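Local coordinates for 2S Albumin protein (Dolichos, PDB 6IX1) that is a seed protein named as a 2S albumin, built on a hemopexin-type beta-propeller, and probably serves as a storage protein, its precise role remaining unsettled, at residues A[109-120]-A[132-141]; A[122-131]-A[194-202]. One frame throughout, in Å; residues are numbered along the deposited sequence.

Contact 1 (A[109-120]-A[132-141]); sequences LKNTVFEDGIDS and LFKGNKYGRI. With SO4 (sulfate ion), chain E.
Lys-134 drives its side chain into the curl of segment 109-120, a worked example of how an amine can hold a loop through its backbone carbonyls. CG stands anti to the backbone N (chi1 179°), and later bends at chi2 and chi4 bring NZ between two oxygens. It meets Val-113 O almost end-on to the carbonyl, at 2.8 Å, and Gly-117 O from 34° outside the carbonyl plane, so two bonds tie together the consecutive turns of this loop. The carboxylates of Asp-116 and Asp-119 lie nearby without touching the ammonium and would probably favour its charge.

Phe-114 slides past the same lysine in the opposite direction. Its ring lies between two aliphatic groups on opposite faces: Leu-132 CB, 4.0 Å from the Phe-114 ring centroid in a CH-pi contact, and Val-113 CG2 over the centre of the other face. The ring edge is turned to the backbone of the hairpin, with Phe-133 C and Gly-139 N near its plane. Nearby, Leu-109 CD1 and Leu-132 CD1 meet tip to tip at 4.0 Å, and Ile-118 CD1 adds to this core beside Ile-102 of helix 102-105.

Asp-119 crosses the Lys-134 side chain at about a right angle. Its OD2 receives Gly-135 N from above the carboxylate plane, at 2.8 Å, securing the hairpin turn. Beside Asp-119 the backbones join: Phe-133 O takes Asp-119 N at 2.8 Å and, weakly, Ser-120 N, while Phe-133 N donates to Ser-120 O. On strand 137-142, Tyr-138 OH, also bonded to Arg-153, and Arg-140 NE bind a sulfate, probably from the crystallisation liquor. The two residues facing Phe-133 make a classic beta bulge, here where the chain enters the first strand of a hemopexin-type propeller blade.

Contact 2 (A[122-131]-A[194-202]); sequences FRSTKGKEVY and IKFTPGATN. With SO4 (sulfate ion), chain E.
Phe-196 presents a ring face to Phe-122 and Tyr-131, and this aromatic cluster illustrates how neighbouring blades of a propeller can adhere through aromatic side chains. Phe-122 comes edge-to-face: its CE1 sits over the centre of the Phe-196 ring, 3.7 Å from Phe-196 CE1, with the planes at 69°. Tyr-131 makes a more offset edge-to-face pair, the planes at 84°, its CE2 lying 3.9 Å from Phe-196 CE2. The Phe-196 CG lies between the backbone N and the carbonyl carbon (chi1 68°), which projects the ring into this cluster. Its edge is met near the ring plane by Thr-125 N and Ser-124 OG.

Van der Waals contacts gather at Pro-198. The methylenes of Lys-126 slide past it, CB to Pro-198 CB at 3.6 Å, while Thr-125 crosses it at about a right angle, touching with OG1. Pro-198 CG also rests on Ser-124 OG, 3.4 Å away. That hydroxyl accepts from Lys-126 N at 2.9 Å, an ST turn that shapes the loop against which the proline packs.

Polar links between the segments run through the sulfate. Gly-199 N donates to sulfate O3 at 2.9 Å, and Tyr-131 OH lies 2.6 Å from sulfate O2, with O1 also within reach. Tyr-138 and Arg-140 complete the grip.

The chemistry thus combines two roles: a buried aromatic cluster joins the two sheets, and the hydroxyl of Tyr-131 carries it into the anion's site. There Arg-140 and the nearby, non-bonding Lys-126 would probably favour negative charge, partly offset by Glu-129.

From the N terminus, the chain leaves helix 102-105, curls through 109-120, runs out along strand 120-123 and returns along 129-134 into 137-142. Contact 1 closes this short loop, with eleven residues between its segments, and lays the lead-in to a sheet against that sheet's own hairpin. Contact 2 begins within that interval, at 122-131, and closes over sixty-two residues at 194-202, so the two cross rather than nest. It binds this blade to the next sheet, which begins at strand 173-176 and ends at 204-211. They share strand 129-134, whose Phe-133 packs on Phe-122 of strand 120-123 and whose Tyr-131 packs on Tyr-138 of strand 137-142; both reach the same sulfate.

Contact 1 (A[109-120]-A[132-141])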
# COMPACT_ATOMS: atom_id res chain seq x y z
N LEU A 109 -12.17 12.76 5.63
CA LEU A 109 -12.06 11.50 6.39
C LEU A 109 -12.29 11.73 7.90
O LEU A 109 -12.37 10.75 8.62
CB LEU A 109 -10.69 10.81 6.13
CG LEU A 109 -10.39 10.44 4.68
CD1 LEU A 109 -9.06 9.66 4.60
CD2 LEU A 109 -11.49 9.67 4.07
N LYS A 110 -12.32 12.98 8.33
CA LYS A 110 -12.61 13.21 9.76
C LYS A 110 -13.95 12.57 10.10
O LYS A 110 -14.91 12.61 9.27
CB LYS A 110 -12.68 14.71 10.06
CG LYS A 110 -12.72 15.06 11.54
CD LYS A 110 -13.07 16.53 11.79
CE LYS A 110 -13.05 16.76 13.30
NZ LYS A 110 -13.56 18.09 13.69
N ASN A 111 -14.02 11.94 11.26
CA ASN A 111 -15.23 11.28 11.75
C ASN A 111 -15.58 9.99 11.04
O ASN A 111 -16.59 9.41 11.45
CB ASN A 111 -16.41 12.23 11.81
CG ASN A 111 -16.11 13.47 12.64
OD1 ASN A 111 -15.51 13.38 13.70
ND2 ASN A 111 -16.44 14.62 12.08
N THR A 112 -14.80 9.61 10.05
CA THR A 112 -15.02 8.36 9.32
C THR A 112 -14.23 7.19 9.93
O THR A 112 -13.35 7.39 10.75
CB THR A 112 -14.75 8.44 7.82
OG1 THR A 112 -13.34 8.36 7.62
CG2 THR A 112 -15.42 9.61 7.19
N VAL A 113 -14.46 5.99 9.41
CA VAL A 113 -13.68 4.80 9.85
C VAL A 113 -12.16 4.95 9.59
O VAL A 113 -11.36 4.23 10.26
CB VAL A 113 -14.17 3.52 9.19
CG1 VAL A 113 -15.59 3.19 9.66
CG2 VAL A 113 -13.99 3.55 7.67
N PHE A 114 -11.75 5.86 8.77
CA PHE A 114 -10.34 6.02 8.40
C PHE A 114 -9.61 6.95 9.34
O PHE A 114 -8.37 6.99 9.30
CB PHE A 114 -10.23 6.56 6.98
CG PHE A 114 -10.70 5.59 5.92
CD1 PHE A 114 -10.15 4.36 5.72
CD2 PHE A 114 -11.86 5.88 5.22
CE1 PHE A 114 -10.67 3.47 4.79
CE2 PHE A 114 -12.37 5.02 4.29
CZ PHE A 114 -11.78 3.84 4.08
N GLU A 115 -10.30 7.73 10.16
CA GLU A 115 -9.59 8.82 10.88
C GLU A 115 -8.53 8.29 11.87
O GLU A 115 -7.56 8.96 12.08
CB GLU A 115 -10.56 9.73 11.59
CG GLU A 115 -11.24 9.24 12.81
CD GLU A 115 -12.04 10.33 13.54
OE1 GLU A 115 -11.96 11.57 13.13
OE2 GLU A 115 -12.74 9.94 14.47
N ASP A 116 -8.71 7.12 12.46
CA ASP A 116 -7.75 6.62 13.46
C ASP A 116 -6.68 5.72 12.84
O ASP A 116 -5.80 5.27 13.56
CB ASP A 116 -8.47 5.83 14.58
CG ASP A 116 -9.47 6.63 15.37
OD1 ASP A 116 -9.12 7.74 15.66
OD2 ASP A 116 -10.54 6.08 15.71
N GLY A 117 -6.78 5.46 11.55
CA GLY A 117 -5.83 4.58 10.86
C GLY A 117 -6.45 4.05 9.61
O GLY A 117 -7.63 3.85 9.53
N ILE A 118 -5.57 3.71 8.68
CA ILE A 118 -5.95 3.02 7.44
C ILE A 118 -5.20 1.70 7.39
O ILE A 118 -3.97 1.73 7.65
CB ILE A 118 -5.72 3.96 6.21
CG1 ILE A 118 -6.36 5.35 6.46
CG2 ILE A 118 -6.23 3.29 4.95
CD1 ILE A 118 -6.30 6.26 5.33
N ASP A 119 -5.87 0.62 6.99
CA ASP A 119 -5.12 -0.65 6.92
C ASP A 119 -4.28 -0.72 5.66
O ASP A 119 -3.14 -1.24 5.76
CB ASP A 119 -6.09 -1.83 6.91
CG ASP A 119 -6.84 -2.09 8.21
OD1 ASP A 119 -6.40 -1.56 9.27
OD2 ASP A 119 -7.88 -2.76 8.17
N SER A 120 -4.83 -0.33 4.54
CA SER A 120 -4.14 -0.57 3.28
C SER A 120 -4.67 0.38 2.23
O SER A 120 -5.78 0.94 2.45
CB SER A 120 -4.32 -2.00 2.79
OG SER A 120 -3.35 -2.38 1.87
N LEU A 132 -8.82 2.95 -0.32
CA LEU A 132 -8.54 2.94 1.12
C LEU A 132 -9.33 1.79 1.79
O LEU A 132 -10.53 1.71 1.55
CB LEU A 132 -8.91 4.28 1.77
CG LEU A 132 -8.30 5.54 1.15
CD1 LEU A 132 -8.79 6.70 1.93
CD2 LEU A 132 -6.78 5.59 1.15
N PHE A 133 -8.65 1.01 2.63
CA PHE A 133 -9.26 -0.15 3.26
C PHE A 133 -9.11 -0.02 4.77
O PHE A 133 -8.03 0.36 5.25
CB PHE A 133 -8.57 -1.44 2.84
CG PHE A 133 -8.72 -1.68 1.37
CD1 PHE A 133 -9.86 -2.30 0.90
CD2 PHE A 133 -7.76 -1.26 0.42
CE1 PHE A 133 -10.08 -2.48 -0.47
CE2 PHE A 133 -7.98 -1.47 -0.93
CZ PHE A 133 -9.10 -2.12 -1.37
N LYS A 134 -10.20 -0.32 5.50
CA LYS A 134 -10.16 -0.32 6.97
C LYS A 134 -11.13 -1.39 7.46
O LYS A 134 -12.36 -1.29 7.15
CB LYS A 134 -10.58 1.02 7.60
CG LYS A 134 -10.58 1.07 9.11
CD LYS A 134 -9.25 0.77 9.76
CE LYS A 134 -9.27 1.10 11.22
NZ LYS A 134 -9.35 2.54 11.36
N GLY A 135 -10.65 -2.40 8.18
CA GLY A 135 -11.52 -3.55 8.45
C GLY A 135 -12.12 -4.09 7.18
O GLY A 135 -11.44 -4.18 6.17
N ASN A 136 -13.39 -4.43 7.20
CA ASN A 136 -14.07 -4.98 6.02
C ASN A 136 -14.71 -3.90 5.16
O ASN A 136 -15.50 -4.21 4.27
CB ASN A 136 -15.08 -6.01 6.41
CG ASN A 136 -16.38 -5.49 6.99
OD1 ASN A 136 -16.40 -4.38 7.48
ND2 ASN A 136 -17.40 -6.35 6.92
N LYS A 137 -14.26 -2.68 5.34
CA LYS A 137 -14.79 -1.51 4.67
C LYS A 137 -13.73 -0.90 3.72
O LYS A 137 -12.52 -1.07 3.91
CB LYS A 137 -15.24 -0.45 5.66
CG LYS A 137 -16.31 -0.85 6.66
CD LYS A 137 -17.67 -1.03 6.09
CE LYS A 137 -18.71 -1.47 7.11
NZ LYS A 137 -18.79 -2.97 7.23
N TYR A 138 -14.21 -0.19 2.70
CA TYR A 138 -13.33 0.50 1.80
C TYR A 138 -13.98 1.73 1.20
O TYR A 138 -15.24 1.77 1.03
CB TYR A 138 -12.83 -0.43 0.69
CG TYR A 138 -13.60 -0.39 -0.59
CD1 TYR A 138 -14.84 -1.00 -0.67
CD2 TYR A 138 -13.17 0.35 -1.66
CE1 TYR A 138 -15.58 -0.96 -1.85
CE2 TYR A 138 -13.86 0.38 -2.83
CZ TYR A 138 -15.08 -0.25 -2.91
OH TYR A 138 -15.83 -0.29 -4.03
N GLY A 139 -13.18 2.69 0.83
CA GLY A 139 -13.59 3.80 0.00
C GLY A 139 -12.55 4.23 -0.93
O GLY A 139 -11.53 3.50 -1.13
N ARG A 140 -12.77 5.32 -1.61
CA ARG A 140 -11.82 5.88 -2.56
C ARG A 140 -11.65 7.36 -2.33
O ARG A 140 -12.67 8.06 -2.19
CB ARG A 140 -12.31 5.71 -3.99
CG ARG A 140 -12.88 4.39 -4.45
CD ARG A 140 -14.02 4.73 -5.35
NE ARG A 140 -15.03 3.73 -5.33
CZ ARG A 140 -16.22 3.80 -4.76
NH1 ARG A 140 -17.03 2.82 -5.01
NH2 ARG A 140 -16.68 4.88 -4.15
N ILE A 141 -10.41 7.80 -2.36
CA ILE A 141 -10.10 9.24 -2.30
C ILE A 141 -9.44 9.64 -3.61
O ILE A 141 -8.60 8.91 -4.10
CB ILE A 141 -9.34 9.57 -1.03
CG1 ILE A 141 -9.33 11.06 -0.73
CG2 ILE A 141 -7.96 8.96 -1.10
CD1 ILE A 141 -9.23 11.37 0.70
S SO4 E . -14.67 0.71 -7.46
O1 SO4 E . -13.93 1.89 -8.05
O2 SO4 E . -13.66 -0.28 -7.84
O3 SO4 E . -15.81 0.69 -8.22
O4 SO4 E . -14.84 1.00 -6.09
O HOH W 1 -8.74 -3.68 5.53

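Contact 2 (A[122-131]-A[194-202])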
# COMPACT_ATOMS: atom_id res chain seq x y z
N PHE A 122 -4.24 1.40 -2.37
CA PHE A 122 -3.47 1.23 -3.60
C PHE A 122 -3.99 2.19 -4.62
O PHE A 122 -5.17 2.60 -4.52
CB PHE A 122 -3.45 -0.20 -4.15
CG PHE A 122 -4.71 -0.80 -4.68
CD1 PHE A 122 -5.12 -0.60 -5.95
CD2 PHE A 122 -5.52 -1.58 -3.87
CE1 PHE A 122 -6.25 -1.22 -6.42
CE2 PHE A 122 -6.63 -2.25 -4.32
CZ PHE A 122 -7.01 -1.99 -5.60
N ARG A 123 -3.17 2.57 -5.56
CA ARG A 123 -3.50 3.53 -6.60
C ARG A 123 -4.37 2.94 -7.69
O ARG A 123 -4.06 1.89 -8.26
CB ARG A 123 -2.17 4.02 -7.16
CG ARG A 123 -2.24 5.12 -8.23
CD ARG A 123 -2.75 6.42 -7.72
NE ARG A 123 -2.52 7.49 -8.64
CZ ARG A 123 -3.33 7.88 -9.65
NH1 ARG A 123 -4.54 7.35 -9.76
NH2 ARG A 123 -3.03 8.88 -10.44
N SER A 124 -5.48 3.62 -7.96
CA SER A 124 -6.41 3.16 -8.98
C SER A 124 -5.90 3.57 -10.35
O SER A 124 -5.12 4.53 -10.54
CB SER A 124 -7.79 3.75 -8.71
OG SER A 124 -8.75 3.31 -9.66
N THR A 125 -6.41 2.98 -11.40
CA THR A 125 -6.29 3.50 -12.73
C THR A 125 -7.32 4.62 -12.99
O THR A 125 -7.15 5.25 -14.00
CB THR A 125 -6.54 2.39 -13.75
OG1 THR A 125 -7.81 1.81 -13.46
CG2 THR A 125 -5.48 1.29 -13.75
N LYS A 126 -8.34 4.77 -12.16
CA LYS A 126 -9.42 5.79 -12.41
C LYS A 126 -8.91 7.17 -11.87
O LYS A 126 -8.88 7.38 -10.65
CB LYS A 126 -10.74 5.38 -11.77
CG LYS A 126 -11.94 6.26 -12.13
CD LYS A 126 -13.30 5.68 -11.89
CE LYS A 126 -13.62 5.40 -10.39
NZ LYS A 126 -15.02 4.90 -10.11
N GLY A 127 -8.65 8.10 -12.77
CA GLY A 127 -8.27 9.46 -12.43
C GLY A 127 -7.13 9.47 -11.44
O GLY A 127 -6.08 8.79 -11.62
N LYS A 128 -7.27 10.26 -10.36
CA LYS A 128 -6.35 10.39 -9.21
C LYS A 128 -6.88 9.60 -8.00
O LYS A 128 -6.53 9.93 -6.90
CB LYS A 128 -6.01 11.83 -8.91
CG LYS A 128 -5.41 12.47 -10.15
CD LYS A 128 -4.27 13.37 -10.04
CE LYS A 128 -3.61 13.58 -11.40
NZ LYS A 128 -4.58 13.90 -12.48
N GLU A 129 -7.65 8.54 -8.25
CA GLU A 129 -8.23 7.81 -7.15
C GLU A 129 -7.25 6.80 -6.53
O GLU A 129 -6.37 6.25 -7.19
CB GLU A 129 -9.48 7.09 -7.53
CG GLU A 129 -10.62 8.07 -7.75
CD GLU A 129 -11.94 7.44 -8.17
OE1 GLU A 129 -12.09 6.24 -7.86
OE2 GLU A 129 -12.73 8.16 -8.80
N VAL A 130 -7.45 6.62 -5.25
CA VAL A 130 -6.74 5.68 -4.38
C VAL A 130 -7.76 4.93 -3.57
O VAL A 130 -8.65 5.56 -2.92
CB VAL A 130 -5.79 6.43 -3.46
CG1 VAL A 130 -5.13 5.49 -2.50
CG2 VAL A 130 -4.77 7.23 -4.24
N TYR A 131 -7.69 3.61 -3.56
CA TYR A 131 -8.51 2.74 -2.71
C TYR A 131 -7.96 2.77 -1.32
O TYR A 131 -6.77 2.63 -1.12
CB TYR A 131 -8.54 1.31 -3.21
CG TYR A 131 -9.25 1.19 -4.53
CD1 TYR A 131 -10.60 0.96 -4.61
CD2 TYR A 131 -8.58 1.18 -5.73
CE1 TYR A 131 -11.30 0.89 -5.78
CE2 TYR A 131 -9.28 1.07 -6.92
CZ TYR A 131 -10.64 0.91 -6.97
OH TYR A 131 -11.25 0.70 -8.15
N ILE A 194 -4.94 -9.33 -8.38
CA ILE A 194 -6.24 -9.08 -9.02
C ILE A 194 -6.01 -8.19 -10.24
O ILE A 194 -5.10 -7.43 -10.31
CB ILE A 194 -7.24 -8.44 -8.02
CG1 ILE A 194 -6.83 -7.03 -7.64
CG2 ILE A 194 -7.47 -9.37 -6.85
CD1 ILE A 194 -7.97 -6.31 -6.88
N LYS A 195 -6.98 -8.26 -11.13
CA LYS A 195 -7.23 -7.29 -12.20
C LYS A 195 -8.48 -6.53 -11.74
O LYS A 195 -9.51 -7.13 -11.63
CB LYS A 195 -7.46 -7.96 -13.55
CG LYS A 195 -7.62 -7.06 -14.73
CD LYS A 195 -7.73 -7.88 -16.01
CE LYS A 195 -7.70 -6.97 -17.22
NZ LYS A 195 -8.28 -7.56 -18.45
N PHE A 196 -8.34 -5.26 -11.47
CA PHE A 196 -9.44 -4.47 -10.92
C PHE A 196 -10.04 -3.59 -11.98
O PHE A 196 -9.36 -3.16 -12.90
CB PHE A 196 -9.06 -3.71 -9.65
CG PHE A 196 -8.08 -2.58 -9.81
CD1 PHE A 196 -6.70 -2.82 -9.87
CD2 PHE A 196 -8.49 -1.30 -10.00
CE1 PHE A 196 -5.79 -1.78 -10.09
CE2 PHE A 196 -7.60 -0.29 -10.17
CZ PHE A 196 -6.25 -0.52 -10.27
N THR A 197 -11.33 -3.29 -11.77
CA THR A 197 -12.17 -2.58 -12.75
C THR A 197 -12.91 -1.44 -12.06
O THR A 197 -14.04 -1.61 -11.56
CB THR A 197 -13.14 -3.53 -13.45
OG1 THR A 197 -14.02 -4.13 -12.49
CG2 THR A 197 -12.42 -4.58 -14.25
N PRO A 198 -12.36 -0.20 -12.04
CA PRO A 198 -13.03 0.88 -11.33
C PRO A 198 -14.43 1.13 -11.91
O PRO A 198 -14.63 1.17 -13.12
CB PRO A 198 -12.11 2.06 -11.49
CG PRO A 198 -10.79 1.36 -11.55
CD PRO A 198 -11.01 0.18 -12.48
N GLY A 199 -15.41 1.26 -11.03
CA GLY A 199 -16.81 1.52 -11.36
C GLY A 199 -17.59 0.29 -11.78
O GLY A 199 -18.76 0.45 -12.09
N ALA A 200 -16.98 -0.89 -11.75
CA ALA A 200 -17.63 -2.16 -12.16
C ALA A 200 -17.30 -3.21 -11.17
O ALA A 200 -16.32 -3.12 -10.47
CB ALA A 200 -17.16 -2.61 -13.54
N THR A 201 -18.09 -4.27 -11.12
CA THR A 201 -17.71 -5.52 -10.39
C THR A 201 -17.25 -6.55 -11.40
O THR A 201 -17.58 -7.71 -11.28
CB THR A 201 -18.88 -5.97 -9.51
OG1 THR A 201 -20.00 -6.18 -10.33
CG2 THR A 201 -19.25 -5.00 -8.44
N ASN A 202 -16.34 -6.14 -12.28
CA ASN A 202 -15.76 -7.02 -13.33
C ASN A 202 -14.35 -7.46 -12.91
O ASN A 202 -13.69 -7.99 -13.78
CB ASN A 202 -15.79 -6.34 -14.69
CG ASN A 202 -17.17 -6.08 -15.20
OD1 ASN A 202 -18.09 -6.83 -14.90
ND2 ASN A 202 -17.31 -5.00 -15.95
S SO4 E . -14.67 0.71 -7.46
O1 SO4 E . -13.93 1.89 -8.05
O2 SO4 E . -13.66 -0.28 -7.84
O3 SO4 E . -15.81 0.69 -8.22
O4 SO4 E . -14.84 1.00 -6.09